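Local atomic coordinates of Mll8193 protein (Mesorhizobium loti, PDB entry 3FH1), a protein that is of unknown function but adopts the NTF2-like fold of the SnoaL-like family, whose curved sheet and helices probably enclose a small-molecule pocket. Residues A[14-19]-A[86-91]; A[37-42]-A[65-70]; A[46-51]-A[58-63]; A[80-85]-A[96-101]. All blocks are in the same frame, centred on the assembly; numbering follows the deposited sequence.

Contact 1: residues A[14-19]-A[86-91]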
loop_
_atom_site.group_PDB
_atom_site.type_symbol
_atom_site.label_atom_id
_atom_site.label_comp_id
_atom_site.label_asym_id
_atom_site.label_seq_id
_atom_site.Cartn_x
_atom_site.Cartn_y
_atom_site.Cartn_z
ATOM N N ASP A 14 1.094 20.837 1.462
ATOM C CA ASP A 14 0.197 21.807 0.862
ATOM C C ASP A 14 -1.309 21.417 0.885
ATOM O O ASP A 14 -2.158 22.100 1.508
ATOM C CB ASP A 14 0.685 22.130 -0.570
ATOM N N ARG A 15 -1.627 20.354 0.176
ATOM C CA ARG A 15 -3.018 19.923 0.067
ATOM C C ARG A 15 -3.350 18.756 0.959
ATOM O O ARG A 15 -4.374 18.082 0.761
ATOM C CB ARG A 15 -3.349 19.620 -1.406
ATOM C CG ARG A 15 -3.396 20.928 -2.200
ATOM C CD ARG A 15 -3.754 20.752 -3.667
ATOM N NE ARG A 15 -2.699 20.018 -4.361
ATOM C CZ ARG A 15 -1.614 20.573 -4.889
ATOM N NH1 ARG A 15 -1.415 21.885 -4.853
ATOM N NH2 ARG A 15 -0.722 19.803 -5.504
ATOM N N SER A 16 -2.515 18.458 1.963
ATOM C CA SER A 16 -2.836 17.327 2.804
ATOM C C SER A 16 -4.242 17.409 3.433
ATOM O O SER A 16 -4.965 16.392 3.473
ATOM C CB SER A 16 -1.795 17.161 3.915
ATOM O OG SER A 16 -0.508 16.837 3.395
ATOM N N GLU A 17 -4.659 18.575 3.891
ATOM C CA GLU A 17 -5.949 18.688 4.527
ATOM C C GLU A 17 -7.076 18.410 3.509
ATOM O O GLU A 17 -8.037 17.739 3.828
ATOM C CB GLU A 17 -6.149 20.059 5.202
ATOM C CG GLU A 17 -5.326 20.267 6.506
ATOM C CD GLU A 17 -5.762 21.529 7.285
ATOM O OE1 GLU A 17 -6.917 22.040 7.087
ATOM O OE2 GLU A 17 -4.961 22.005 8.154
ATOM N N GLN A 18 -6.902 18.870 2.284
ATOM C CA GLN A 18 -7.880 18.568 1.225
ATOM C C GLN A 18 -7.980 17.079 0.977
ATOM O O GLN A 18 -9.058 16.478 0.913
ATOM C CB GLN A 18 -7.511 19.322 -0.049
ATOM C CG GLN A 18 -8.267 18.797 -1.278
ATOM C CD GLN A 18 -8.091 19.710 -2.471
ATOM O OE1 GLN A 18 -7.296 19.361 -3.374
ATOM N NE2 GLN A 18 -8.715 20.862 -2.457
ATOM N N THR A 19 -6.827 16.421 0.818
ATOM C CA THR A 19 -6.834 14.985 0.610
ATOM C C THR A 19 -7.491 14.248 1.772
ATOM O O THR A 19 -8.241 13.291 1.558
ATOM C CB THR A 19 -5.401 14.510 0.330
ATOM O OG1 THR A 19 -4.883 15.279 -0.759
ATOM C CG2 THR A 19 -5.291 12.981 0.027
ATOM N N THR A 86 -5.753 5.602 7.988
ATOM C CA THR A 86 -5.661 6.458 6.798
ATOM C C THR A 86 -4.507 7.405 7.033
ATOM O O THR A 86 -4.507 8.137 8.050
ATOM C CB THR A 86 -6.934 7.293 6.562
ATOM O OG1 THR A 86 -8.061 6.423 6.408
ATOM C CG2 THR A 86 -6.787 8.177 5.357
ATOM N N PHE A 87 -3.533 7.365 6.142
ATOM C CA PHE A 87 -2.330 8.222 6.171
ATOM C C PHE A 87 -2.322 9.091 4.911
ATOM O O PHE A 87 -2.454 8.568 3.797
ATOM C CB PHE A 87 -1.034 7.411 6.243
ATOM C CG PHE A 87 0.194 8.271 6.078
ATOM C CD1 PHE A 87 0.594 9.062 7.116
ATOM C CD2 PHE A 87 0.892 8.300 4.868
ATOM C CE1 PHE A 87 1.693 9.918 6.990
ATOM C CE2 PHE A 87 1.999 9.118 4.713
ATOM C CZ PHE A 87 2.402 9.931 5.769
ATOM N N VAL A 88 -2.226 10.393 5.103
ATOM C CA VAL A 88 -2.276 11.378 4.004
ATOM C C VAL A 88 -1.021 12.176 3.901
ATOM O O VAL A 88 -0.505 12.623 4.931
ATOM C CB VAL A 88 -3.481 12.337 4.271
ATOM C CG1 VAL A 88 -3.492 13.478 3.306
ATOM C CG2 VAL A 88 -4.791 11.522 4.240
ATOM N N ALA A 89 -0.567 12.431 2.683
ATOM C CA ALA A 89 0.550 13.321 2.443
ATOM C C ALA A 89 0.378 13.948 1.068
ATOM O O ALA A 89 0.406 13.262 0.052
ATOM C CB ALA A 89 1.910 12.576 2.572
ATOM N N GLY A 90 0.136 15.251 1.047
ATOM C CA GLY A 90 0.010 15.956 -0.200
ATOM C C GLY A 90 -1.230 15.483 -0.901
ATOM O O GLY A 90 -2.305 15.475 -0.304
ATOM N N ASP A 91 -1.085 15.072 -2.162
ATOM C CA ASP A 91 -2.217 14.610 -2.993
ATOM C C ASP A 91 -2.340 13.063 -2.930
ATOM O O ASP A 91 -3.105 12.432 -3.691
ATOM C CB ASP A 91 -1.965 15.026 -4.442
ATOM C CG ASP A 91 -2.121 16.469 -4.674
ATOM O OD1 ASP A 91 -3.033 17.093 -4.064
ATOM O OD2 ASP A 91 -1.334 16.972 -5.518
HETATM O O HOH W 1 -5.454 17.075 -2.728
HETATM O O HOH W 2 -5.779 17.882 -5.829
#
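Arg15 and Asp91 meet side-on in a two-bond salt bridge: Arg15 NE gives its hydrogen to Asp91 OD1 at 3.0 Å, and Arg15 NH2 reaches Asp91 OD2 at 2.9 Å in a nearly straight bond of 173°. Guanidinium and carboxylate are close to coplanar, so one edge of the arginine lies against the oxygen pair, OD1 being met on its syn lone pair. A bend at chi3 of -66° brings the NE/NH2 edge round to Asp91. Deeper in, the hydroxyl of Thr19 donates to Gly90 O, with OG1 only 2.6 Å from that oxygen and on a lone pair in the carbonyl plane. Its chi1 of -54° sets OG1 beside the backbone N and leaves CG2 to pack on Val88 CG1, 3.8 Å away. Ser16 OG accepts the Gly90 N-H at 2.9 Å and also bonds to His11 O, so the glycine is held through both its N-H and its carbonyl. Val88 CG1 fits under the first helical turn, 3.7 Å from Thr19 CB. A water donates to Thr19 OG1 at 2.7 Å and lies within reach of Asp91 OD1 and Gln18 OE1. The contact thus ties the start of helix 16-31 to the turn between strands 80-89 and 92-100, with strand 9-11 alongside Ser16 and Val115 of strand 106-116 touching both Thr19 and Asp91.

Contact 2: residues A[37-42]-A[65-70]. With EDO (1,2-ethanediol), chain D.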
loop_
_atom_site.group_PDB
_atom_site.type_symbol
_atom_site.label_atom_id
_atom_site.label_comp_id
_atom_site.label_asym_id
_atom_site.label_seq_id
_atom_site.Cartn_x
_atom_site.Cartn_y
_atom_site.Cartn_z
ATOM N N ALA A 37 -22.218 9.940 -2.623
ATOM C CA ALA A 37 -21.044 10.832 -2.835
ATOM C C ALA A 37 -20.062 10.414 -3.902
ATOM O O ALA A 37 -19.147 11.204 -4.252
ATOM C CB ALA A 37 -20.243 11.034 -1.481
ATOM N N LEU A 38 -20.130 9.180 -4.385
ATOM C CA LEU A 38 -19.043 8.732 -5.216
ATOM C C LEU A 38 -18.781 9.585 -6.445
ATOM O O LEU A 38 -17.631 9.967 -6.675
ATOM C CB LEU A 38 -19.098 7.248 -5.597
ATOM C CG LEU A 38 -18.826 6.213 -4.527
ATOM C CD1 LEU A 38 -19.297 4.840 -5.054
ATOM C CD2 LEU A 38 -17.324 6.243 -4.098
ATOM N N PRO A 39 -19.823 9.890 -7.238
ATOM C CA PRO A 39 -19.485 10.613 -8.463
ATOM C C PRO A 39 -18.760 11.932 -8.301
ATOM O O PRO A 39 -17.837 12.215 -9.072
ATOM C CB PRO A 39 -20.837 10.837 -9.108
ATOM C CG PRO A 39 -21.698 9.763 -8.581
ATOM C CD PRO A 39 -21.254 9.528 -7.183
ATOM N N GLU A 40 -19.125 12.720 -7.287
ATOM C CA GLU A 40 -18.483 14.022 -7.132
ATOM C C GLU A 40 -17.032 13.922 -6.677
ATOM O O GLU A 40 -16.241 14.863 -6.846
ATOM C CB GLU A 40 -19.310 14.864 -6.172
ATOM C CG GLU A 40 -19.211 14.425 -4.737
ATOM C CD GLU A 40 -20.402 14.930 -3.874
ATOM O OE1 GLU A 40 -21.565 14.702 -4.247
ATOM O OE2 GLU A 40 -20.122 15.510 -2.816
ATOM N N LEU A 41 -16.649 12.773 -6.128
ATOM C CA LEU A 41 -15.290 12.572 -5.616
ATOM C C LEU A 41 -14.323 12.007 -6.664
ATOM O O LEU A 41 -13.130 11.925 -6.386
ATOM C CB LEU A 41 -15.291 11.591 -4.437
ATOM C CG LEU A 41 -16.076 11.983 -3.201
ATOM C CD1 LEU A 41 -16.012 10.830 -2.214
ATOM C CD2 LEU A 41 -15.487 13.252 -2.614
ATOM N N ILE A 42 -14.833 11.564 -7.837
ATOM C CA ILE A 42 -14.087 10.762 -8.801
ATOM C C ILE A 42 -13.874 11.547 -10.077
ATOM O O ILE A 42 -14.822 12.104 -10.627
ATOM C CB ILE A 42 -14.869 9.450 -9.087
ATOM C CG1 ILE A 42 -14.955 8.690 -7.762
ATOM C CG2 ILE A 42 -14.217 8.566 -10.204
ATOM C CD1 ILE A 42 -15.830 7.452 -7.757
ATOM N N ALA A 65 -17.288 3.463 -14.631
ATOM C CA ALA A 65 -16.792 2.139 -14.191
ATOM C C ALA A 65 -16.390 2.177 -12.711
ATOM O O ALA A 65 -16.618 1.212 -11.981
ATOM C CB ALA A 65 -15.608 1.704 -15.045
ATOM N N CYS A 66 -15.731 3.261 -12.315
ATOM C CA CYS A 66 -15.237 3.372 -10.934
ATOM C C CYS A 66 -16.413 3.522 -9.978
ATOM O O CYS A 66 -16.463 2.840 -8.971
ATOM C CB CYS A 66 -14.259 4.508 -10.788
ATOM S SG CYS A 66 -12.741 4.215 -11.723
ATOM N N VAL A 67 -17.369 4.392 -10.298
ATOM C CA VAL A 67 -18.625 4.501 -9.501
ATOM C C VAL A 67 -19.354 3.166 -9.429
ATOM O O VAL A 67 -19.770 2.733 -8.336
ATOM C CB VAL A 67 -19.598 5.612 -10.016
ATOM C CG1 VAL A 67 -20.970 5.486 -9.286
ATOM C CG2 VAL A 67 -18.913 7.036 -9.816
ATOM N N GLN A 68 -19.472 2.464 -10.552
ATOM C CA GLN A 68 -20.235 1.219 -10.543
ATOM C C GLN A 68 -19.573 0.205 -9.600
ATOM O O GLN A 68 -20.282 -0.476 -8.843
ATOM C CB GLN A 68 -20.343 0.633 -11.933
ATOM C CG GLN A 68 -21.245 -0.581 -12.039
ATOM C CD GLN A 68 -21.503 -0.943 -13.518
ATOM O OE1 GLN A 68 -21.813 -0.066 -14.355
ATOM N NE2 GLN A 68 -21.346 -2.221 -13.842
ATOM N N LEU A 69 -18.251 0.078 -9.669
ATOM C CA LEU A 69 -17.543 -0.915 -8.884
ATOM C C LEU A 69 -17.637 -0.587 -7.404
ATOM O O LEU A 69 -18.038 -1.409 -6.598
ATOM C CB LEU A 69 -16.092 -1.051 -9.291
ATOM C CG LEU A 69 -15.200 -2.036 -8.458
ATOM C CD1 LEU A 69 -15.627 -3.425 -8.670
ATOM C CD2 LEU A 69 -13.731 -1.874 -8.770
ATOM N N TRP A 70 -17.278 0.630 -7.045
ATOM C CA TRP A 70 -17.336 1.006 -5.648
ATOM C C TRP A 70 -18.762 0.980 -5.063
ATOM O O TRP A 70 -18.952 0.637 -3.895
ATOM C CB TRP A 70 -16.688 2.346 -5.460
ATOM C CG TRP A 70 -15.199 2.262 -5.368
ATOM C CD1 TRP A 70 -14.462 1.293 -4.735
ATOM C CD2 TRP A 70 -14.253 3.227 -5.846
ATOM N NE1 TRP A 70 -13.112 1.617 -4.788
ATOM C CE2 TRP A 70 -12.984 2.818 -5.417
ATOM C CE3 TRP A 70 -14.371 4.440 -6.549
ATOM C CZ2 TRP A 70 -11.845 3.533 -5.733
ATOM C CZ3 TRP A 70 -13.255 5.126 -6.860
ATOM C CH2 TRP A 70 -11.986 4.672 -6.454
HETATM C C1 EDO D . -18.299 14.821 -11.196
HETATM O O1 EDO D . -17.176 14.775 -10.267
HETATM C C2 EDO D . -19.033 16.141 -11.092
HETATM O O2 EDO D . -19.305 16.458 -9.706
#
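With chi1 of -62° and chi2 of 173°, Ile42 carries CD1 outward to the indole of Trp70, whose chi1 of -82° sets CG beside the backbone N and presents the CE3/CZ3 edge. The methyl arrives at that edge in the ring plane, Ile42 CD1 3.6 Å from Trp70 CE3. The same CD1 also touches Val67 CG2 at 3.7 Å, which puts it between valine and indole. Leu38 crosses Trp70 at about a right angle and rests CD1 on Trp70 CB, 3.6 Å away. Val67 CG2 also lies 3.9 Å from Pro39 CA, and Ile42 CG2 reaches Cys66 CB, one residue before Val67. The side chains that meet are all apolar. O1 of an ethanediol, probably from the crystallisation liquor, donates to Pro39 O at 2.9 Å. Helix 38-41 is thereby packed against helix 63-75, with Val29 of helix 16-31 touching Leu38, rings of Phe26 and Phe30 meeting Trp70 edge-to-face, and Ile48 of strand 46-49 lying against Cys66 and Trp70.

Contact 3: residues A[46-51]-A[58-63]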
loop_
_atom_site.group_PDB
_atom_site.type_symbol
_atom_site.label_atom_id
_atom_site.label_comp_id
_atom_site.label_asym_id
_atom_site.label_seq_id
_atom_site.Cartn_x
_atom_site.Cartn_y
_atom_site.Cartn_z
ATOM N N CYS A 46 -10.627 8.738 -13.845
ATOM C CA CYS A 46 -10.178 7.893 -12.698
ATOM C C CYS A 46 -9.905 6.432 -13.112
ATOM O O CYS A 46 -10.666 5.892 -13.894
ATOM C CB CYS A 46 -11.204 7.896 -11.613
ATOM S SG CYS A 46 -10.635 7.175 -10.044
ATOM N N VAL A 47 -8.838 5.833 -12.582
ATOM C CA VAL A 47 -8.531 4.438 -12.802
ATOM C C VAL A 47 -8.450 3.725 -11.441
ATOM O O VAL A 47 -7.775 4.211 -10.534
ATOM C CB VAL A 47 -7.198 4.276 -13.526
ATOM C CG1 VAL A 47 -6.733 2.801 -13.632
ATOM C CG2 VAL A 47 -7.318 4.871 -14.936
ATOM N N ILE A 48 -9.083 2.565 -11.344
ATOM C CA ILE A 48 -8.904 1.664 -10.216
ATOM C C ILE A 48 -8.077 0.458 -10.739
ATOM O O ILE A 48 -8.386 -0.130 -11.787
ATOM C CB ILE A 48 -10.249 1.162 -9.694
ATOM C CG1 ILE A 48 -11.020 2.309 -9.068
ATOM C CG2 ILE A 48 -10.053 0.007 -8.658
ATOM C CD1 ILE A 48 -12.502 1.916 -8.767
ATOM N N GLU A 49 -7.049 0.075 -9.973
ATOM C CA GLU A 49 -6.324 -1.178 -10.201
ATOM C C GLU A 49 -6.797 -2.026 -9.047
ATOM O O GLU A 49 -6.395 -1.838 -7.906
ATOM C CB GLU A 49 -4.834 -0.966 -10.237
ATOM C CG GLU A 49 -4.410 -0.109 -11.426
ATOM C CD GLU A 49 -2.924 0.004 -11.618
ATOM O OE1 GLU A 49 -2.138 -0.494 -10.784
ATOM O OE2 GLU A 49 -2.542 0.653 -12.640
ATOM N N ASN A 50 -7.739 -2.929 -9.305
ATOM C CA ASN A 50 -8.369 -3.665 -8.205
ATOM C C ASN A 50 -7.436 -4.751 -7.649
ATOM O O ASN A 50 -6.431 -5.139 -8.242
ATOM C CB ASN A 50 -9.727 -4.261 -8.630
ATOM C CG ASN A 50 -10.719 -4.535 -7.434
ATOM O OD1 ASN A 50 -10.528 -4.133 -6.275
ATOM N ND2 ASN A 50 -11.812 -5.231 -7.768
ATOM N N THR A 51 -7.865 -5.281 -6.519
ATOM C CA THR A 51 -7.079 -6.205 -5.682
ATOM C C THR A 51 -6.846 -7.547 -6.303
ATOM O O THR A 51 -5.900 -8.243 -5.933
ATOM C CB THR A 51 -7.780 -6.452 -4.353
ATOM O OG1 THR A 51 -9.116 -6.952 -4.616
ATOM C CG2 THR A 51 -7.875 -5.209 -3.460
ATOM N N ALA A 58 -7.406 -6.504 -11.953
ATOM C CA ALA A 58 -8.203 -5.955 -13.025
ATOM C C ALA A 58 -7.961 -4.457 -13.023
ATOM O O ALA A 58 -7.286 -3.937 -12.113
ATOM C CB ALA A 58 -9.677 -6.273 -12.804
ATOM N N ARG A 59 -8.445 -3.791 -14.065
ATOM C CA ARG A 59 -8.379 -2.358 -14.190
ATOM C C ARG A 59 -9.764 -1.863 -14.535
ATOM O O ARG A 59 -10.464 -2.500 -15.311
ATOM C CB ARG A 59 -7.356 -1.997 -15.274
ATOM C CG ARG A 59 -7.017 -0.572 -15.404
ATOM C CD ARG A 59 -5.966 -0.393 -16.491
ATOM N NE ARG A 59 -5.491 0.992 -16.632
ATOM C CZ ARG A 59 -6.057 1.904 -17.399
ATOM N NH1 ARG A 59 -7.101 1.595 -18.173
ATOM N NH2 ARG A 59 -5.541 3.125 -17.433
ATOM N N HIS A 60 -10.159 -0.738 -13.945
ATOM C CA HIS A 60 -11.469 -0.105 -14.219
ATOM C C HIS A 60 -11.110 1.309 -14.560
ATOM O O HIS A 60 -10.368 1.963 -13.821
ATOM C CB HIS A 60 -12.421 -0.190 -13.020
ATOM C CG HIS A 60 -12.644 -1.583 -12.560
ATOM N ND1 HIS A 60 -13.751 -2.315 -12.922
ATOM C CD2 HIS A 60 -11.858 -2.404 -11.840
ATOM C CE1 HIS A 60 -13.633 -3.534 -12.429
ATOM N NE2 HIS A 60 -12.492 -3.615 -11.783
ATOM N N ALA A 61 -11.652 1.825 -15.643
ATOM C CA ALA A 61 -11.275 3.163 -16.106
ATOM C C ALA A 61 -12.480 4.021 -16.407
ATOM O O ALA A 61 -13.418 3.590 -17.083
ATOM C CB ALA A 61 -10.414 3.052 -17.359
ATOM N N GLY A 62 -12.393 5.277 -16.002
ATOM C CA GLY A 62 -13.454 6.230 -16.208
ATOM C C GLY A 62 -14.378 6.312 -15.020
ATOM O O GLY A 62 -14.600 5.330 -14.314
ATOM N N ARG A 63 -14.954 7.475 -14.818
ATOM C CA ARG A 63 -15.816 7.696 -13.672
ATOM C C ARG A 63 -16.945 6.658 -13.570
ATOM O O ARG A 63 -17.223 6.150 -12.493
ATOM C CB ARG A 63 -16.421 9.098 -13.691
ATOM C CG ARG A 63 -17.372 9.343 -12.518
ATOM C CD ARG A 63 -18.029 10.715 -12.575
ATOM N NE ARG A 63 -17.083 11.783 -12.418
ATOM C CZ ARG A 63 -16.772 12.704 -13.327
ATOM N NH1 ARG A 63 -17.377 12.820 -14.504
ATOM N NH2 ARG A 63 -15.856 13.590 -13.011
HETATM O O HOH W 3 -3.459 1.701 -14.749
#
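Ile48 and His60 form the hydrogen-bonded pair at the middle of an antiparallel beta hairpin, strands 46-49 and 59-61. Ile48 N to His60 O and His60 N to Ile48 O are both 2.9 Å. Gly62 N extends the ladder to Cys46 O at 2.8 Å and, in the conformers described, Asn50 N closes it on Ala58 O. The side of Ile48 and His60 is the packed one: Ile48, like Cys46, rests on Cys66 of helix 63-75, and His60 leans on Leu69. The side of Val47, Glu49, Arg59 and Ala61 is looser, Arg59 and Ala61 being exposed to solvent. Arg59, extended from CG to NE, lies obliquely across Val47, which sets CG2 under one guanidinium face, 3.5 Å from Arg59 NH2. Lacking both methyls, an alanine at Val47 is likely to leave the guanidinium without this apolar surface and freer to swing. Glu49 has its main partner in Arg108 of the second subunit, and meets Arg59 through a water that accepts from Arg59 NE at 2.9 Å and donates to Glu49 OE2.

Contact 4: residues A[80-85]-A[96-101]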
loop_
_atom_site.group_PDB
_atom_site.type_symbol
_atom_site.label_atom_id
_atom_site.label_comp_id
_atom_site.label_asym_id
_atom_site.label_seq_id
_atom_site.Cartn_x
_atom_site.Cartn_y
_atom_site.Cartn_z
ATOM N N ARG A 80 -18.621 -5.578 5.019
ATOM C CA ARG A 80 -18.255 -4.310 5.636
ATOM C C ARG A 80 -16.736 -4.147 5.633
ATOM O O ARG A 80 -15.994 -5.067 5.284
ATOM C CB ARG A 80 -18.769 -4.231 7.082
ATOM C CG ARG A 80 -17.908 -4.967 8.127
ATOM C CD ARG A 80 -18.533 -4.938 9.520
ATOM N NE ARG A 80 -17.703 -5.632 10.508
ATOM C CZ ARG A 80 -17.778 -6.937 10.798
ATOM N NH1 ARG A 80 -18.649 -7.733 10.183
ATOM N NH2 ARG A 80 -16.963 -7.454 11.714
ATOM N N PHE A 81 -16.297 -2.959 6.008
ATOM C CA PHE A 81 -14.877 -2.677 6.190
ATOM C C PHE A 81 -14.618 -2.092 7.564
ATOM O O PHE A 81 -15.391 -1.253 8.034
ATOM C CB PHE A 81 -14.353 -1.634 5.183
ATOM C CG PHE A 81 -14.305 -2.101 3.753
ATOM C CD1 PHE A 81 -15.416 -2.019 2.930
ATOM C CD2 PHE A 81 -13.132 -2.560 3.201
ATOM C CE1 PHE A 81 -15.343 -2.451 1.581
ATOM C CE2 PHE A 81 -13.073 -2.975 1.880
ATOM C CZ PHE A 81 -14.209 -2.899 1.076
ATOM N N ASP A 82 -13.523 -2.526 8.198
ATOM C CA ASP A 82 -12.958 -1.824 9.328
ATOM C C ASP A 82 -11.759 -1.048 8.801
ATOM O O ASP A 82 -10.942 -1.564 8.045
ATOM C CB ASP A 82 -12.448 -2.768 10.392
ATOM C CG ASP A 82 -13.524 -3.603 11.028
ATOM O OD1 ASP A 82 -14.664 -3.125 11.119
ATOM O OD2 ASP A 82 -13.214 -4.732 11.439
ATOM N N LEU A 83 -11.676 0.212 9.180
ATOM C CA LEU A 83 -10.546 1.059 8.835
ATOM C C LEU A 83 -9.449 0.859 9.868
ATOM O O LEU A 83 -9.657 1.051 11.082
ATOM C CB LEU A 83 -10.949 2.520 8.832
ATOM C CG LEU A 83 -11.963 2.861 7.736
ATOM C CD1 LEU A 83 -12.529 4.257 7.918
ATOM C CD2 LEU A 83 -11.283 2.741 6.350
ATOM N N GLU A 84 -8.265 0.520 9.381
ATOM C CA GLU A 84 -7.099 0.376 10.234
ATOM C C GLU A 84 -6.353 1.702 10.368
ATOM O O GLU A 84 -6.017 2.124 11.484
ATOM C CB GLU A 84 -6.158 -0.724 9.748
ATOM C CG GLU A 84 -6.752 -2.090 9.827
ATOM C CD GLU A 84 -5.781 -3.179 9.329
ATOM O OE1 GLU A 84 -4.738 -2.826 8.729
ATOM O OE2 GLU A 84 -6.077 -4.365 9.539
ATOM N N GLU A 85 -6.080 2.357 9.249
ATOM C CA GLU A 85 -5.350 3.616 9.270
ATOM C C GLU A 85 -5.482 4.305 7.946
ATOM O O GLU A 85 -5.279 3.675 6.908
ATOM C CB GLU A 85 -3.854 3.411 9.523
ATOM C CG GLU A 85 -3.088 4.734 9.722
ATOM C CD GLU A 85 -1.583 4.512 9.656
ATOM O OE1 GLU A 85 -1.108 3.848 8.719
ATOM O OE2 GLU A 85 -0.915 5.086 10.473
ATOM N N ARG A 96 -5.406 1.641 5.021
ATOM C CA ARG A 96 -5.386 0.221 5.421
ATOM C C ARG A 96 -6.723 -0.144 6.007
ATOM O O ARG A 96 -7.312 0.600 6.791
ATOM C CB ARG A 96 -4.252 -0.098 6.405
ATOM C CG ARG A 96 -2.872 -0.192 5.760
ATOM C CD ARG A 96 -1.891 -0.689 6.810
ATOM N NE ARG A 96 -1.588 0.204 7.932
ATOM C CZ ARG A 96 -1.847 -0.060 9.219
ATOM N NH1 ARG A 96 -2.587 -1.076 9.580
ATOM N NH2 ARG A 96 -1.386 0.742 10.177
ATOM N N TRP A 97 -7.187 -1.338 5.652
ATOM C CA TRP A 97 -8.490 -1.855 6.015
ATOM C C TRP A 97 -8.538 -3.349 6.210
ATOM O O TRP A 97 -7.635 -4.079 5.830
ATOM C CB TRP A 97 -9.540 -1.423 4.959
ATOM C CG TRP A 97 -9.140 -1.641 3.538
ATOM C CD1 TRP A 97 -8.760 -0.661 2.665
ATOM C CD2 TRP A 97 -9.175 -2.862 2.766
ATOM N NE1 TRP A 97 -8.487 -1.183 1.437
ATOM C CE2 TRP A 97 -8.748 -2.524 1.459
ATOM C CE3 TRP A 97 -9.495 -4.187 3.041
ATOM C CZ2 TRP A 97 -8.632 -3.481 0.445
ATOM C CZ3 TRP A 97 -9.369 -5.120 2.039
ATOM C CH2 TRP A 97 -8.975 -4.765 0.771
ATOM N N ARG A 98 -9.617 -3.799 6.852
ATOM C CA ARG A 98 -9.993 -5.197 6.941
ATOM C C ARG A 98 -11.391 -5.312 6.334
ATOM O O ARG A 98 -12.323 -4.603 6.752
ATOM C CB ARG A 98 -10.002 -5.690 8.378
ATOM C CG ARG A 98 -10.482 -7.128 8.451
ATOM C CD ARG A 98 -10.461 -7.687 9.844
ATOM N NE ARG A 98 -9.176 -7.629 10.533
ATOM C CZ ARG A 98 -8.304 -8.627 10.500
ATOM N NH1 ARG A 98 -8.567 -9.728 9.805
ATOM N NH2 ARG A 98 -7.174 -8.542 11.178
ATOM N N TYR A 99 -11.501 -6.156 5.318
ATOM C CA TYR A 99 -12.781 -6.406 4.627
ATOM C C TYR A 99 -13.395 -7.684 5.169
ATOM O O TYR A 99 -12.734 -8.734 5.216
ATOM C CB TYR A 99 -12.504 -6.546 3.121
ATOM C CG TYR A 99 -13.720 -6.887 2.294
ATOM C CD1 TYR A 99 -14.776 -6.034 2.232
ATOM C CD2 TYR A 99 -13.768 -8.059 1.522
ATOM C CE1 TYR A 99 -15.888 -6.310 1.462
ATOM C CE2 TYR A 99 -14.901 -8.370 0.746
ATOM C CZ TYR A 99 -15.953 -7.474 0.708
ATOM O OH TYR A 99 -17.090 -7.718 -0.056
ATOM N N TRP A 100 -14.679 -7.593 5.537
ATOM C CA TRP A 100 -15.446 -8.714 6.048
ATOM C C TRP A 100 -16.412 -9.150 4.979
ATOM O O TRP A 100 -17.185 -8.353 4.461
ATOM C CB TRP A 100 -16.213 -8.336 7.312
ATOM C CG TRP A 100 -15.349 -7.998 8.447
ATOM C CD1 TRP A 100 -14.815 -6.771 8.757
ATOM C CD2 TRP A 100 -14.936 -8.882 9.479
ATOM N NE1 TRP A 100 -14.086 -6.862 9.906
ATOM C CE2 TRP A 100 -14.136 -8.147 10.367
ATOM C CE3 TRP A 100 -15.147 -10.237 9.726
ATOM C CZ2 TRP A 100 -13.561 -8.713 11.504
ATOM C CZ3 TRP A 100 -14.565 -10.795 10.844
ATOM C CH2 TRP A 100 -13.797 -10.024 11.729
HETATM N N MSE A 101 -16.346 -10.440 4.665
HETATM C CA MSE A 101 -17.131 -11.052 3.602
HETATM C C MSE A 101 -18.404 -11.674 4.155
HETATM O O MSE A 101 -18.509 -11.941 5.347
HETATM C CB MSE A 101 -16.286 -12.102 2.908
HETATM C CG MSE A 101 -15.271 -11.516 1.976
HETATM SE SE MSE A 101 -13.800 -12.760 1.686
HETATM C CE MSE A 101 -12.790 -12.224 3.070
#
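In one of its two conformers Arg80 lays its guanidinium flat on the Trp100 indole, the most unusual feature of this twisted antiparallel hairpin: a cation-pi stack with planes 13° apart and Arg80 CZ 3.5 Å from the centroid of the five-membered ring. At the indole edge, Trp100 NE1 donates to Asp82 OD2 at 2.8 Å, from above the carboxylate plane. A leucine in place of Trp100 would probably leave Asp82 OD2 without this donor and that conformer of Arg80 without its ring. On the other face, Phe81 points its edge at the face of Trp97, a T-shaped pair with planes at 90°, and lies oblique to Tyr99. Beyond, a classic beta bulge sets Glu84 and Glu85 opposite Arg96: Arg96 NH1 forms a salt bridge with Glu84 OE1 at 2.9 Å, while Arg96 NH2 to Glu85 OE1, 3.4 Å, is weak. Glu84 also pairs with Arg108, and Glu85 with Arg92 of the second subunit. Arg96 O accepts both bulge N-H groups, Glu84 N at 2.8 Å and Glu85 N at 3.3 Å.

In the fold
Contacts 1, 3 and 4 all reach the one mixed sheet, whereas contact 2 joins two helices packed above it. Contacts 2 and 3 adjoin, with centres about 11 Å apart, and Arg63 NE probably bonds to Ile42 O between them. Contacts 1 and 4 share strand 80-89 at opposite stretches, their centres about 21 Å apart. Along the chain, contacts 2 and 3 fall between the two segments of contact 1, while contact 4 follows contact 3 and interleaves with contact 1. Contacts 3 and 4 lie on opposite sides of the chain's centre, and contacts 1, 3 and 4 each touch the second subunit. Helices over a curved sheet, with the sheet also meeting the partner, fit an NTF2-like dimer.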